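Local structure of beta-agarase B (4ATF) at residues L83-T88 and I259-Q264; E114-V119 and K196-F201; E33-F38 and I299-P304. The protein cleaves the beta-1,4-linkages of agarose at random positions, with retention of anomeric configuration, as a family 16 glycoside hydrolase. The protein carries 1 engineered substitution. One frame throughout, in Å; residues are numbered along the deposited sequence.

From the N terminus, residues 33-38 form a loop after strand 27-31. They meet strand 293-306 near the C terminus, so contact 3 closes a loop spanning most of the chain. Nested within it, contact 1 brings strand 82-89 against strand 255-262. Nested again inside that loop, contact 2 pairs strand 111-118 with the start of strand 199-207. None of the three cross along the chain. Strand 293-306 is the common neighbour, lying beside both 82-89 and 111-118. Contacts 1 and 3 touch through L83 with F38 and I259 with I299, while contacts 2 and 3 meet where strands 111-118 and 293-306 run side by side.

Contact 1 (L83-T88 and I259-Q264). With GAL (beta-D-galactopyranose), chain E.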
# COMPACT_ATOMS: atom_id res chain seq x y z
N LEU A 83 8.83 -6.63 9.98
CA LEU A 83 9.35 -5.53 9.19
C LEU A 83 8.86 -4.25 9.87
O LEU A 83 7.65 -4.14 10.15
CB LEU A 83 8.76 -5.61 7.74
CG LEU A 83 8.98 -4.38 6.79
CD1 LEU A 83 10.53 -4.13 6.52
CD2 LEU A 83 8.22 -4.57 5.52
N LYS A 84 9.78 -3.33 10.14
CA LYS A 84 9.46 -2.03 10.70
C LYS A 84 10.07 -0.85 9.90
O LYS A 84 11.09 -1.01 9.26
CB LYS A 84 9.89 -1.98 12.16
CG LYS A 84 9.18 -3.05 13.04
CD LYS A 84 9.74 -2.91 14.42
CE LYS A 84 9.37 -4.11 15.30
NZ LYS A 84 9.68 -3.90 16.76
N MET A 85 9.46 0.32 9.95
CA MET A 85 9.82 1.45 9.12
C MET A 85 9.41 2.64 10.01
O MET A 85 8.28 2.64 10.53
CB MET A 85 8.86 1.39 7.91
CG MET A 85 9.45 1.51 6.65
SD MET A 85 8.04 1.06 5.61
CE MET A 85 8.59 -0.64 5.39
N TRP A 86 10.25 3.65 10.19
CA TRP A 86 9.84 4.79 11.02
C TRP A 86 10.16 6.12 10.37
O TRP A 86 10.83 6.15 9.34
CB TRP A 86 10.43 4.71 12.46
CG TRP A 86 11.85 5.15 12.70
CD1 TRP A 86 12.24 6.22 13.47
CD2 TRP A 86 13.07 4.51 12.29
NE1 TRP A 86 13.61 6.31 13.53
CE2 TRP A 86 14.16 5.28 12.82
CE3 TRP A 86 13.35 3.38 11.51
CZ2 TRP A 86 15.50 4.96 12.60
CZ3 TRP A 86 14.72 3.04 11.29
CH2 TRP A 86 15.77 3.82 11.85
N ALA A 87 9.73 7.22 10.99
CA ALA A 87 9.85 8.55 10.37
C ALA A 87 10.65 9.57 11.26
O ALA A 87 10.36 9.66 12.45
CB ALA A 87 8.43 9.12 10.11
N THR A 88 11.58 10.34 10.70
CA THR A 88 12.28 11.39 11.48
C THR A 88 12.39 12.64 10.61
O THR A 88 12.53 12.51 9.37
CB THR A 88 13.68 10.94 11.93
OG1 THR A 88 14.43 10.50 10.78
CG2 THR A 88 13.56 9.80 12.98
N ILE A 259 6.17 -1.68 0.18
CA ILE A 259 5.70 -1.41 1.55
C ILE A 259 6.38 -0.11 1.99
O ILE A 259 7.61 -0.04 1.96
CB ILE A 259 6.07 -2.60 2.50
CG1 ILE A 259 5.48 -3.90 1.93
CG2 ILE A 259 5.58 -2.26 3.97
CD1 ILE A 259 5.74 -5.18 2.78
N ASN A 260 5.63 0.90 2.44
CA ASN A 260 6.23 2.15 2.82
C ASN A 260 5.33 2.94 3.72
O ASN A 260 4.23 2.48 4.09
CB ASN A 260 6.69 2.99 1.56
CG ASN A 260 5.52 3.67 0.79
OD1 ASN A 260 4.49 3.99 1.35
ND2 ASN A 260 5.73 3.93 -0.50
N THR A 261 5.84 4.11 4.14
CA THR A 261 4.98 5.17 4.68
C THR A 261 5.21 6.38 3.80
O THR A 261 6.27 6.43 3.11
CB THR A 261 5.21 5.47 6.21
OG1 THR A 261 6.52 6.02 6.41
CG2 THR A 261 5.09 4.14 7.03
N GLU A 262 4.28 7.35 3.84
CA GLU A 262 4.34 8.54 2.93
C GLU A 262 3.68 9.73 3.58
O GLU A 262 2.62 9.58 4.23
CB GLU A 262 3.58 8.35 1.57
CG GLU A 262 4.21 7.40 0.60
CD GLU A 262 3.39 7.19 -0.72
OE1 GLU A 262 2.35 7.84 -0.93
OE2 GLU A 262 3.73 6.29 -1.52
N ASP A 263 4.25 10.91 3.38
CA ASP A 263 3.47 12.12 3.55
C ASP A 263 2.95 12.51 2.15
O ASP A 263 3.75 12.68 1.24
CB ASP A 263 4.38 13.26 4.09
CG ASP A 263 3.65 14.57 4.13
OD1 ASP A 263 3.71 15.33 3.11
OD2 ASP A 263 3.06 14.87 5.22
N GLN A 264 1.64 12.68 1.96
CA GLN A 264 1.15 13.06 0.65
C GLN A 264 0.79 14.58 0.57
O GLN A 264 0.36 15.18 1.55
CB GLN A 264 -0.05 12.17 0.34
CG GLN A 264 0.47 10.78 0.14
CD GLN A 264 -0.49 9.67 0.44
OE1 GLN A 264 -0.16 8.45 0.30
NE2 GLN A 264 -1.70 10.03 0.79
C1 GAL E . -1.51 5.31 -4.12
C2 GAL E . -0.82 6.36 -4.98
C3 GAL E . 0.69 6.18 -5.17
C4 GAL E . 1.30 6.10 -3.75
C5 GAL E . 0.54 5.02 -2.93
C6 GAL E . 1.13 4.77 -1.53
O2 GAL E . -1.41 6.21 -6.24
O3 GAL E . 1.11 7.36 -5.87
O4 GAL E . 1.11 7.35 -3.14
O5 GAL E . -0.89 5.20 -2.85
O6 GAL E . 0.34 3.70 -0.99
O HOH W 1 8.65 4.58 7.48
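M85 and L83 reach from strand 83-86 across to I259, N260 and T261, and no direct hydrogen bond joins the two strands. Their axes lie 7.6 Å apart and run within 20° of each other, a spacing filled by side chains.

The apolar part centres on I259. L83 turns CG away from its backbone N (chi1 170°), which brings CD2 against both branches of I259, 3.7 Å from CD1 and scarcely farther from CG2. M85 comes in at about a right angle to the same isoleucine. Its chain bends at the thioether, placing CE 3.7 Å from I259 CG2 and also against the I259 carbonyl oxygen. The sulfur goes on to the neighbouring backbone, with SD 3.5 Å from N260 CA, so one side chain packs on both a branch and the main chain of the facing strand.

Polar contact runs through water 1, which lies 2.8 Å from T261 OG1 and donates a weak hydrogen bond to W86 O. The carbonyl oxygen of the same threonine receives the indole N-H of W71.

The sugar contact belongs to E262, whose side chain extends on the far side of its strand. OE1 accepts a hydrogen bond from O4 of the galactose at 2.6 Å, and the carboxylate also lies against C6 of that sugar. Just after it, the D263 carboxylate is hydrogen-bonded to S268 and T280.

Strand 96-103 pairs with both strands and packs I101 on L83 and M98 on T261. Two strands facing each other across a largely apolar interior, one of them carrying a substrate-binding carboxylate on its cleft-lining face, belong to the jelly-roll beta-sandwich of family 16 and its agarose-binding cleft.

Contact 2 (E114-V119 and K196-F201); sequences EARAKV and KEFHRF
An antiparallel ladder in the family 16 beta-sandwich joins A115 and A117 to F201 and H199. These are the hydrogen-bonded pairs, each closed by two backbone bonds of 2.9 Å between the N of one residue and the O of the other; R116 and R200 form the non-hydrogen-bonded pair between them. A115, A117, H199 and F201 share one face of the ladder, on which L142 of strand 137-145 packs against A117 and F201. The F201 ring turns an edge to A117 O and approaches V119 CG2 obliquely.

On the face of R116 and R200, the end of the E114 side chain forms a salt bridge with R200. R200 bends at chi3 (-79°) so that NH1 sits astride the carboxylate, 3.0 Å from E114 OE2 and 3.2 Å from OE1, both met on the syn side though out of the carboxylate plane. Y112 OH and water 2 also bind OE2, and OE1 makes a second salt bridge with R300 NE. Two arginines around one carboxylate would probably favour its ionised form.

The extended R116 reaches past F198 to a salt bridge with D297. F198 CB lies over the centre of its guanidinium, 3.5 Å from R116 CZ, and the guanidinium and phenyl planes are only 16° apart; NH1 approaches the ring obliquely. K118 comes over the ring face: its CD runs on beside CE1, and CB stands over the face in a CH-pi contact, 3.7 Å from the F198 ring centroid and 7° off its normal.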
# COMPACT_ATOMS: atom_id res chain seq x y z
N GLU A 114 -1.68 -10.94 0.93
CA GLU A 114 -2.22 -10.52 2.20
C GLU A 114 -1.10 -10.19 3.18
O GLU A 114 -0.16 -11.00 3.44
CB GLU A 114 -3.10 -11.65 2.76
CG GLU A 114 -3.92 -11.28 4.01
CD GLU A 114 -4.71 -12.49 4.53
OE1 GLU A 114 -4.14 -13.30 5.28
OE2 GLU A 114 -5.92 -12.62 4.21
N ALA A 115 -1.20 -9.00 3.77
CA ALA A 115 -0.25 -8.56 4.78
C ALA A 115 -0.92 -8.51 6.12
O ALA A 115 -2.03 -7.99 6.20
CB ALA A 115 0.22 -7.17 4.45
N ARG A 116 -0.27 -9.02 7.17
CA ARG A 116 -0.74 -8.80 8.51
C ARG A 116 0.07 -7.59 9.08
O ARG A 116 1.32 -7.66 9.24
CB ARG A 116 -0.59 -10.08 9.36
CG ARG A 116 -0.97 -9.88 10.87
CD ARG A 116 -0.94 -11.18 11.67
NE ARG A 116 -1.72 -11.02 12.95
CZ ARG A 116 -1.19 -10.72 14.13
NH1 ARG A 116 0.14 -10.58 14.24
NH2 ARG A 116 -1.96 -10.58 15.21
N ALA A 117 -0.61 -6.47 9.34
CA ALA A 117 0.10 -5.22 9.60
C ALA A 117 -0.63 -4.40 10.63
O ALA A 117 -1.88 -4.55 10.85
CB ALA A 117 0.27 -4.36 8.24
N LYS A 118 0.08 -3.46 11.22
CA LYS A 118 -0.49 -2.55 12.22
C LYS A 118 -0.31 -1.09 11.78
O LYS A 118 0.79 -0.53 11.82
CB LYS A 118 0.15 -2.81 13.60
CG LYS A 118 -0.45 -2.02 14.76
CD LYS A 118 0.28 -2.44 16.07
CE LYS A 118 0.14 -1.36 17.06
NZ LYS A 118 -0.98 -1.84 17.81
N VAL A 119 -1.42 -0.49 11.36
CA VAL A 119 -1.45 0.90 10.84
C VAL A 119 -0.86 1.82 11.93
O VAL A 119 -1.17 1.62 13.15
CB VAL A 119 -2.93 1.30 10.52
CG1 VAL A 119 -3.07 2.82 10.13
CG2 VAL A 119 -3.47 0.38 9.37
N LYS A 196 -4.98 0.14 16.57
CA LYS A 196 -4.93 -0.54 17.86
C LYS A 196 -4.36 -1.96 17.76
O LYS A 196 -3.87 -2.46 18.76
CB LYS A 196 -6.31 -0.58 18.52
CG LYS A 196 -6.84 0.82 18.93
CD LYS A 196 -8.08 0.71 19.78
CE LYS A 196 -8.13 1.90 20.76
NZ LYS A 196 -8.75 3.02 20.17
N GLU A 197 -4.44 -2.60 16.59
CA GLU A 197 -4.11 -4.06 16.49
C GLU A 197 -3.55 -4.41 15.13
O GLU A 197 -3.73 -3.64 14.20
CB GLU A 197 -5.36 -4.97 16.74
CG GLU A 197 -6.10 -4.74 18.01
CD GLU A 197 -5.41 -5.22 19.25
OE1 GLU A 197 -4.33 -5.87 19.22
OE2 GLU A 197 -6.00 -4.99 20.30
N PHE A 198 -2.83 -5.52 15.03
CA PHE A 198 -2.59 -6.11 13.72
C PHE A 198 -3.87 -6.60 13.09
O PHE A 198 -4.71 -7.25 13.76
CB PHE A 198 -1.58 -7.29 13.82
CG PHE A 198 -0.14 -6.81 14.04
CD1 PHE A 198 0.32 -6.54 15.37
CD2 PHE A 198 0.72 -6.56 12.95
CE1 PHE A 198 1.61 -6.03 15.62
CE2 PHE A 198 2.02 -6.11 13.20
CZ PHE A 198 2.46 -5.82 14.51
N HIS A 199 -4.01 -6.35 11.79
CA HIS A 199 -5.12 -6.92 11.01
C HIS A 199 -4.55 -7.49 9.71
O HIS A 199 -3.40 -7.20 9.28
CB HIS A 199 -6.14 -5.79 10.67
CG HIS A 199 -6.85 -5.25 11.88
ND1 HIS A 199 -8.01 -5.82 12.39
CD2 HIS A 199 -6.58 -4.21 12.69
CE1 HIS A 199 -8.41 -5.16 13.46
NE2 HIS A 199 -7.56 -4.16 13.66
N ARG A 200 -5.37 -8.29 9.05
CA ARG A 200 -4.96 -8.91 7.79
C ARG A 200 -5.66 -8.19 6.64
O ARG A 200 -6.90 -8.23 6.56
CB ARG A 200 -5.41 -10.39 7.77
CG ARG A 200 -4.55 -11.31 8.66
CD ARG A 200 -4.68 -12.73 8.15
NE ARG A 200 -5.87 -13.24 8.59
CZ ARG A 200 -6.81 -13.91 7.95
NH1 ARG A 200 -6.89 -14.16 6.61
NH2 ARG A 200 -7.74 -14.27 8.77
N PHE A 201 -4.89 -7.58 5.74
CA PHE A 201 -5.41 -6.89 4.59
C PHE A 201 -4.95 -7.63 3.32
O PHE A 201 -3.75 -7.76 3.09
CB PHE A 201 -4.82 -5.45 4.58
CG PHE A 201 -5.08 -4.69 5.84
CD1 PHE A 201 -6.30 -4.06 6.04
CD2 PHE A 201 -4.11 -4.63 6.84
CE1 PHE A 201 -6.59 -3.32 7.23
CE2 PHE A 201 -4.31 -3.92 8.05
CZ PHE A 201 -5.57 -3.21 8.26
O HOH W 2 -7.88 -10.91 4.96
O HOH W 3 -3.82 -2.29 11.52

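Contact 3 (E33-F38 and I299-P304); sequences EISDNF and IRIYKP. With NA (sodium ion), chain I.
The backbone N-H of I301 is received by a side chain, the hydroxyl of S35, within what is otherwise a single antiparallel bridge. The bond from I301 N to S35 OG is 2.9 Å long but bent, with an angle of 142° at the hydrogen. S35 sets OG beside its own backbone N (chi1 -61°), facing the strand, and this hydroxyl also hydrogen-bonds to Q32 O, so it links the strand to Q32, at the start of the same loop, just after strand 27-31.

Next to it, D36 and I299 form the bridge proper. D36 N meets I299 O at 2.9 Å and I299 N meets D36 O at 3.0 Å. Apolar contacts flank this pairing. At one end I34 and I301 cross at about a right angle, with I34 CG1 3.8 Å from I301 CD1. At the other end I299 CG2 approaches the F38 ring obliquely, 4.2 Å from CE2. I299 and I301 also pack on I113 and I257, which places them in the interior.

Beyond the bridge the chain turns sharply. D36 OD1 accepts the N-H of F38 at 2.9 Å from above the carboxylate plane, closing an Asx turn; D36 CG lies over one face of the F38 ring, toward its rim, and OD2 is bonded by Y40 OH. Within this turn the carbonyl oxygen of N37 binds the sodium ion, 2.3 Å away. Water 4, E39 OE2 and the carbonyl oxygens of G81 and D297 are further ligands. A loop bridged to a sheet strand, with an Asx turn whose middle residue gives its carbonyl to the metal, forms part of a metal site on the family 16 beta-sandwich, away from the agarose cleft.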
# COMPACT_ATOMS: atom_id res chain seq x y z
N GLU A 33 7.10 -18.86 -2.45
CA GLU A 33 8.28 -18.75 -1.59
C GLU A 33 8.79 -17.32 -1.51
O GLU A 33 9.55 -16.98 -0.62
CB GLU A 33 9.38 -19.72 -2.03
CG GLU A 33 9.06 -21.22 -1.75
CD GLU A 33 8.95 -21.56 -0.27
OE1 GLU A 33 9.55 -20.87 0.58
OE2 GLU A 33 8.22 -22.53 0.05
N ILE A 34 8.31 -16.44 -2.37
CA ILE A 34 8.58 -15.00 -2.16
C ILE A 34 7.84 -14.32 -0.97
O ILE A 34 8.17 -13.19 -0.58
CB ILE A 34 8.37 -14.22 -3.45
CG1 ILE A 34 6.91 -14.40 -3.94
CG2 ILE A 34 9.47 -14.69 -4.52
CD1 ILE A 34 6.49 -13.35 -5.01
N SER A 35 6.91 -15.04 -0.34
CA SER A 35 6.27 -14.56 0.89
C SER A 35 7.36 -14.33 1.94
O SER A 35 8.42 -14.97 1.88
CB SER A 35 5.31 -15.64 1.40
OG SER A 35 4.28 -15.90 0.43
N ASP A 36 7.10 -13.52 2.94
CA ASP A 36 8.11 -13.32 3.96
C ASP A 36 7.40 -13.11 5.32
O ASP A 36 6.46 -12.30 5.42
CB ASP A 36 8.98 -12.07 3.60
CG ASP A 36 10.33 -12.00 4.40
OD1 ASP A 36 10.52 -12.72 5.42
OD2 ASP A 36 11.19 -11.19 4.00
N ASN A 37 7.85 -13.84 6.33
CA ASN A 37 7.35 -13.63 7.71
C ASN A 37 8.32 -12.86 8.62
O ASN A 37 8.06 -12.71 9.84
CB ASN A 37 6.81 -14.90 8.38
CG ASN A 37 7.89 -15.92 8.67
OD1 ASN A 37 8.94 -15.90 8.08
ND2 ASN A 37 7.61 -16.83 9.61
N PHE A 38 9.41 -12.33 8.03
CA PHE A 38 10.28 -11.35 8.72
C PHE A 38 10.78 -11.87 10.08
O PHE A 38 10.79 -11.09 11.08
CB PHE A 38 9.55 -9.97 8.88
CG PHE A 38 9.15 -9.36 7.55
CD1 PHE A 38 10.14 -9.02 6.59
CD2 PHE A 38 7.79 -9.20 7.21
CE1 PHE A 38 9.77 -8.49 5.38
CE2 PHE A 38 7.43 -8.67 6.02
CZ PHE A 38 8.39 -8.32 5.09
N ILE A 299 3.80 -11.01 5.04
CA ILE A 299 3.12 -10.82 3.79
C ILE A 299 3.17 -12.16 3.06
O ILE A 299 4.26 -12.77 2.90
CB ILE A 299 3.68 -9.62 2.97
CG1 ILE A 299 2.80 -9.41 1.67
CG2 ILE A 299 5.18 -9.81 2.68
CD1 ILE A 299 3.09 -8.05 1.01
N ARG A 300 1.98 -12.68 2.71
CA ARG A 300 1.91 -14.02 2.15
C ARG A 300 1.23 -13.89 0.79
O ARG A 300 0.33 -13.04 0.59
CB ARG A 300 1.18 -14.97 3.12
CG ARG A 300 -0.36 -14.69 3.33
CD ARG A 300 -0.82 -15.57 4.55
NE ARG A 300 -2.28 -15.44 4.72
CZ ARG A 300 -3.13 -16.48 4.73
NH1 ARG A 300 -2.70 -17.76 4.68
NH2 ARG A 300 -4.45 -16.25 4.88
N ILE A 301 1.68 -14.71 -0.14
CA ILE A 301 1.33 -14.62 -1.55
C ILE A 301 0.99 -16.05 -2.04
O ILE A 301 1.76 -16.99 -1.81
CB ILE A 301 2.55 -14.11 -2.37
CG1 ILE A 301 2.91 -12.65 -1.94
CG2 ILE A 301 2.24 -14.25 -3.86
CD1 ILE A 301 4.46 -12.32 -1.92
N TYR A 302 -0.18 -16.22 -2.67
CA TYR A 302 -0.62 -17.55 -3.14
C TYR A 302 -1.08 -17.46 -4.59
O TYR A 302 -1.63 -16.44 -5.03
CB TYR A 302 -1.80 -18.08 -2.30
CG TYR A 302 -1.46 -18.37 -0.89
CD1 TYR A 302 -1.37 -17.33 0.07
CD2 TYR A 302 -1.22 -19.68 -0.48
CE1 TYR A 302 -1.04 -17.60 1.38
CE2 TYR A 302 -0.89 -19.98 0.88
CZ TYR A 302 -0.82 -18.92 1.78
OH TYR A 302 -0.50 -19.20 3.10
N LYS A 303 -0.87 -18.55 -5.34
CA LYS A 303 -1.37 -18.66 -6.74
C LYS A 303 -2.33 -19.84 -6.80
O LYS A 303 -2.09 -20.85 -6.13
CB LYS A 303 -0.15 -18.87 -7.72
CG LYS A 303 0.77 -17.52 -7.72
CD LYS A 303 1.26 -17.08 -9.13
CE LYS A 303 0.14 -16.65 -9.89
NZ LYS A 303 0.31 -15.56 -10.80
N PRO A 304 -3.42 -19.71 -7.55
CA PRO A 304 -4.35 -20.87 -7.69
C PRO A 304 -3.79 -21.90 -8.67
O PRO A 304 -3.39 -21.50 -9.80
CB PRO A 304 -5.62 -20.24 -8.23
CG PRO A 304 -5.17 -18.96 -8.95
CD PRO A 304 -3.85 -18.52 -8.31
NA NA I . 6.69 -11.96 11.49
O HOH W 4 6.13 -14.16 12.27